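Local coordinates for protein WipB (Legionella pneumophila, PDB 5NNY) that is a translocated Legionella effector whose phosphatase domain removes phosphate from serine and threonine residues and which targets the host lysosomal nutrient-sensing machinery, at residues E138-E142 against N143-L147; N159-H162 against A163-A167. All coordinates share one frame; numbering follows the deposited sequence.

Interaction 1 (E138-E142 against N143-L147); sequences ELFKE and NGNKL
The carbonyl oxygen of Phe140 and the backbone N-H groups that follow it hold this loop together. Asn145 N donates to Phe140 O at 2.8 Å, and the amides of Asn143 and Lys146 add longer bonds, so that one firm and two weak N-H groups converge on this oxygen. Inside the Asn145-Phe140 bond, Gly144 N reaches Lys141 O at 3.0 Å and closes a type I beta turn from Lys141 to Gly144. This nested 6→1 and 5→2 pair, with Gly144 as the positive-phi residue, is a Schellman motif. Asn143 N also bonds to Leu139 O, at 2.9 Å. Asn145 has positive phi as well, and the chain turns back over Phe140.

There Asn145 CA makes a CH-pi contact, 3.5 Å from the centroid of the Phe140 ring and 14° off its normal, and so lies over the ring centre. With CG anti to the backbone N (chi1 179°), the ring swings out beneath the returning chain at Asn145. The Asn145 amide lies near the CE2 corner of the ring, its plane inclined 37° to it. Leu147 adds an apolar contact, its CD2 lying 3.7 Å from Phe140 CD1.

One water joins the two segments, donating to Lys141 O and to Asn145 OD1, the latter at 2.7 Å. This surface loop follows helix 128-138, and the Phe140 ring also touches Asn175 and Leu179 of helix 175-186. The chemistry implies a turn defined mainly by backbone bonds, with an aromatic face packed against the returning main chain and a water joining the Asn145 amide to the turn.

Interaction 2 (N159-H162 against A163-A167); sequences NSFH and ALQEA
Gln165 N donates to Phe161 O at 2.8 Å with an N-H...O angle of 167°, one of the regular i to i+4 bonds of helix 159-169. Equivalent bonds run from Ala163 N to Asn159 O and from Glu166 N to His162 O; that from Leu164 N to Ser160 O is weak.

The same spacing pairs the side chains. Gln165 CG lies over the Phe161 ring, 4.2 Å from its centroid and offset toward the rim, a CH-pi contact. Gln165 NE2 approaches Phe161 CE2 to 3.3 Å, though its polar partner is Leu147 O. One residue further on, the Glu166 carboxylate stacks on the His162 imidazole with planes 23° apart. Glu166 OE1 stands 3.0 Å above the ring plane, toward the CD2-NE2 side, and meets the face, not an N-H; Glu166 CG makes a CH-pi contact with the same face, 4.1 Å from the His162 ring centroid. His162 CG, anti to the backbone N (chi1 -175°), lays the imidazole alongside the next turn, within reach of Glu166. Gln165 OE1 instead lies in the ring plane at its edge, 3.8 Å from His162 ND1.

His162 NE2 also makes a weak hydrogen bond to Glu55 OE1, which lies close to Glu166 OE2. Two carboxylates so near would probably favour a protonated imidazole.

In the fold
Both contacts are local and lie in series within the phosphatase domain, neither nested nor crossing. From the N-terminal side, interaction 1 comes first: it folds back the loop that leaves helix 128-138, before the short helix 150-153. Interaction 2 then spans the first turns of helix 159-169. Their centres are about 16 Å apart, yet they meet directly: Leu147 O and Gln165 NE2 are 2.9 Å apart, a probable hydrogen bond. Phe161 also packs on Phe133 and Ala136 of helix 128-138, while Ser160 bonds to Asp105 at the start of helix 105-117. Residues 138-147 meanwhile touch helix 175-186, so the two contacts together connect several helices of the domain.

Interaction 1 (E138-E142 against N143-L147)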
loop_
_atom_site.group_PDB
_atom_site.type_symbol
_atom_site.label_atom_id
_atom_site.label_comp_id
_atom_site.label_asym_id
_atom_site.label_seq_id
_atom_site.Cartn_x
_atom_site.Cartn_y
_atom_site.Cartn_z
ATOM N N GLU A 138 -6.999 -10.750 -5.693
ATOM C CA GLU A 138 -6.994 -12.169 -5.344
ATOM C C GLU A 138 -8.303 -12.867 -5.711
ATOM O O GLU A 138 -8.303 -14.070 -6.007
ATOM C CB GLU A 138 -6.735 -12.347 -3.845
ATOM C CG GLU A 138 -5.327 -12.032 -3.387
ATOM C CD GLU A 138 -5.114 -12.446 -1.947
ATOM O OE1 GLU A 138 -6.125 -12.601 -1.215
ATOM O OE2 GLU A 138 -3.950 -12.634 -1.561
ATOM N N LEU A 139 -9.430 -12.155 -5.670
ATOM C CA LEU A 139 -10.723 -12.763 -5.965
ATOM C C LEU A 139 -11.206 -12.458 -7.377
ATOM O O LEU A 139 -12.401 -12.603 -7.664
ATOM C CB LEU A 139 -11.774 -12.321 -4.933
ATOM C CG LEU A 139 -11.437 -12.698 -3.484
ATOM C CD1 LEU A 139 -12.573 -12.333 -2.541
ATOM C CD2 LEU A 139 -11.090 -14.176 -3.369
ATOM N N PHE A 140 -10.296 -12.069 -8.265
ATOM C CA PHE A 140 -10.669 -11.685 -9.623
ATOM C C PHE A 140 -11.494 -12.780 -10.305
ATOM O O PHE A 140 -12.582 -12.524 -10.843
ATOM C CB PHE A 140 -9.395 -11.375 -10.410
ATOM C CG PHE A 140 -9.636 -10.989 -11.842
ATOM C CD1 PHE A 140 -10.115 -9.730 -12.168
ATOM C CD2 PHE A 140 -9.310 -11.873 -12.871
ATOM C CE1 PHE A 140 -10.303 -9.369 -13.511
ATOM C CE2 PHE A 140 -9.486 -11.523 -14.196
ATOM C CZ PHE A 140 -9.986 -10.274 -14.521
ATOM N N LYS A 141 -11.009 -14.022 -10.253
ATOM C CA LYS A 141 -11.715 -15.111 -10.928
ATOM C C LYS A 141 -13.020 -15.451 -10.221
ATOM O O LYS A 141 -14.045 -15.677 -10.872
ATOM C CB LYS A 141 -10.829 -16.351 -11.006
ATOM C CG LYS A 141 -10.214 -16.608 -12.368
ATOM C CD LYS A 141 -9.456 -17.936 -12.406
ATOM C CE LYS A 141 -10.371 -19.102 -12.776
ATOM N NZ LYS A 141 -9.630 -20.404 -12.768
ATOM N N GLU A 142 -12.983 -15.533 -8.890
ATOM C CA GLU A 142 -14.190 -15.741 -8.093
ATOM C C GLU A 142 -15.287 -14.763 -8.476
ATOM O O GLU A 142 -16.465 -15.132 -8.532
ATOM C CB GLU A 142 -13.876 -15.568 -6.606
ATOM C CG GLU A 142 -13.747 -16.824 -5.788
ATOM C CD GLU A 142 -14.418 -16.657 -4.435
ATOM O OE1 GLU A 142 -15.167 -15.664 -4.278
ATOM O OE2 GLU A 142 -14.206 -17.502 -3.539
ATOM N N ASN A 143 -14.929 -13.498 -8.704
ATOM C CA ASN A 143 -15.912 -12.464 -8.998
ATOM C C ASN A 143 -16.228 -12.354 -10.481
ATOM O O ASN A 143 -16.781 -11.334 -10.913
ATOM C CB ASN A 143 -15.440 -11.126 -8.424
ATOM C CG ASN A 143 -15.440 -11.125 -6.903
ATOM O OD1 ASN A 143 -16.338 -11.690 -6.275
ATOM N ND2 ASN A 143 -14.422 -10.505 -6.303
ATOM N N GLY A 144 -15.886 -13.379 -11.259
ATOM C CA GLY A 144 -16.245 -13.449 -12.662
ATOM C C GLY A 144 -15.338 -12.620 -13.543
ATOM O O GLY A 144 -15.802 -12.057 -14.542
ATOM N N ASN A 145 -14.051 -12.520 -13.191
ATOM C CA ASN A 145 -13.080 -11.734 -13.960
ATOM C C ASN A 145 -13.435 -10.250 -13.932
ATOM O O ASN A 145 -13.581 -9.587 -14.966
ATOM C CB ASN A 145 -12.951 -12.262 -15.387
ATOM C CG ASN A 145 -12.141 -13.542 -15.456
ATOM O OD1 ASN A 145 -12.264 -14.432 -14.611
ATOM N ND2 ASN A 145 -11.290 -13.634 -16.470
ATOM N N LYS A 146 -13.569 -9.739 -12.710
ATOM C CA LYS A 146 -13.778 -8.330 -12.432
ATOM C C LYS A 146 -13.093 -8.017 -11.114
ATOM O O LYS A 146 -13.031 -8.870 -10.226
ATOM C CB LYS A 146 -15.269 -7.998 -12.348
ATOM C CG LYS A 146 -15.631 -6.553 -12.629
ATOM C CD LYS A 146 -17.166 -6.414 -12.633
ATOM C CE LYS A 146 -17.650 -4.996 -12.955
ATOM N NZ LYS A 146 -17.696 -4.124 -11.745
ATOM N N LEU A 147 -12.565 -6.803 -11.001
ATOM C CA LEU A 147 -11.948 -6.333 -9.757
ATOM C C LEU A 147 -13.030 -5.648 -8.938
ATOM O O LEU A 147 -13.485 -4.562 -9.303
ATOM C CB LEU A 147 -10.795 -5.371 -10.048
ATOM C CG LEU A 147 -9.624 -5.913 -10.861
ATOM C CD1 LEU A 147 -8.697 -4.778 -11.290
ATOM C CD2 LEU A 147 -8.858 -6.943 -10.045
HETATM O O HOH W 1 -14.163 -16.094 -13.801
#

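Interaction 2 (N159-H162 against A163-A167)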
loop_
_atom_site.group_PDB
_atom_site.type_symbol
_atom_site.label_atom_id
_atom_site.label_comp_id
_atom_site.label_asym_id
_atom_site.label_seq_id
_atom_site.Cartn_x
_atom_site.Cartn_y
_atom_site.Cartn_z
ATOM N N ASN A 159 -11.824 6.564 -3.975
ATOM C CA ASN A 159 -12.018 7.222 -5.269
ATOM C C ASN A 159 -11.045 6.695 -6.305
ATOM O O ASN A 159 -11.422 6.418 -7.451
ATOM C CB ASN A 159 -11.834 8.742 -5.133
ATOM C CG ASN A 159 -12.015 9.470 -6.463
ATOM O OD1 ASN A 159 -13.109 9.497 -7.001
ATOM N ND2 ASN A 159 -10.945 10.062 -6.993
ATOM N N SER A 160 -9.780 6.557 -5.924
ATOM C CA SER A 160 -8.761 6.204 -6.907
ATOM C C SER A 160 -8.960 4.793 -7.434
ATOM O O SER A 160 -8.545 4.494 -8.562
ATOM C CB SER A 160 -7.371 6.348 -6.289
ATOM O OG SER A 160 -7.268 5.476 -5.179
ATOM N N PHE A 161 -9.598 3.919 -6.643
ATOM C CA PHE A 161 -9.860 2.563 -7.104
ATOM C C PHE A 161 -11.141 2.516 -7.919
ATOM O O PHE A 161 -11.198 1.839 -8.949
ATOM C CB PHE A 161 -9.910 1.611 -5.904
ATOM C CG PHE A 161 -10.173 0.163 -6.255
ATOM C CD1 PHE A 161 -9.264 -0.576 -6.994
ATOM C CD2 PHE A 161 -11.336 -0.470 -5.797
ATOM C CE1 PHE A 161 -9.519 -1.909 -7.301
ATOM C CE2 PHE A 161 -11.583 -1.793 -6.074
ATOM C CZ PHE A 161 -10.681 -2.517 -6.828
ATOM N N HIS A 162 -12.177 3.230 -7.464
ATOM C CA HIS A 162 -13.384 3.421 -8.262
ATOM C C HIS A 162 -13.042 3.949 -9.652
ATOM O O HIS A 162 -13.552 3.440 -10.661
ATOM C CB HIS A 162 -14.338 4.386 -7.551
ATOM C CG HIS A 162 -15.659 4.550 -8.240
ATOM N ND1 HIS A 162 -16.432 3.479 -8.635
ATOM C CD2 HIS A 162 -16.349 5.660 -8.596
ATOM C CE1 HIS A 162 -17.533 3.919 -9.216
ATOM N NE2 HIS A 162 -17.507 5.239 -9.208
ATOM N N ALA A 163 -12.170 4.962 -9.727
ATOM C CA ALA A 163 -11.753 5.475 -11.034
ATOM C C ALA A 163 -11.074 4.387 -11.855
ATOM O O ALA A 163 -11.275 4.295 -13.073
ATOM C CB ALA A 163 -10.824 6.675 -10.860
ATOM N N LEU A 164 -10.291 3.527 -11.199
ATOM C CA LEU A 164 -9.655 2.425 -11.920
ATOM C C LEU A 164 -10.697 1.465 -12.480
ATOM O O LEU A 164 -10.640 1.089 -13.653
ATOM C CB LEU A 164 -8.692 1.679 -11.000
ATOM C CG LEU A 164 -7.863 0.600 -11.707
ATOM C CD1 LEU A 164 -6.945 1.205 -12.747
ATOM C CD2 LEU A 164 -7.075 -0.210 -10.702
ATOM N N GLN A 165 -11.661 1.056 -11.640
ATOM C CA GLN A 165 -12.742 0.177 -12.089
ATOM C C GLN A 165 -13.479 0.753 -13.286
ATOM O O GLN A 165 -13.781 0.037 -14.246
ATOM C CB GLN A 165 -13.723 -0.049 -10.942
ATOM C CG GLN A 165 -13.120 -0.806 -9.807
ATOM C CD GLN A 165 -14.038 -0.842 -8.608
ATOM O OE1 GLN A 165 -14.557 0.187 -8.179
ATOM N NE2 GLN A 165 -14.242 -2.028 -8.062
ATOM N N GLU A 166 -13.807 2.039 -13.228
ATOM C CA GLU A 166 -14.532 2.662 -14.326
ATOM C C GLU A 166 -13.682 2.741 -15.582
ATOM O O GLU A 166 -14.197 2.610 -16.700
ATOM C CB GLU A 166 -14.970 4.058 -13.921
ATOM C CG GLU A 166 -15.920 4.062 -12.751
ATOM C CD GLU A 166 -16.309 5.464 -12.404
ATOM O OE1 GLU A 166 -15.614 6.099 -11.576
ATOM O OE2 GLU A 166 -17.285 5.945 -13.011
ATOM N N ALA A 167 -12.386 3.008 -15.430
ATOM C CA ALA A 167 -11.541 3.059 -16.618
ATOM C C ALA A 167 -11.425 1.680 -17.249
ATOM O O ALA A 167 -11.395 1.548 -18.478
ATOM C CB ALA A 167 -10.163 3.631 -16.280
#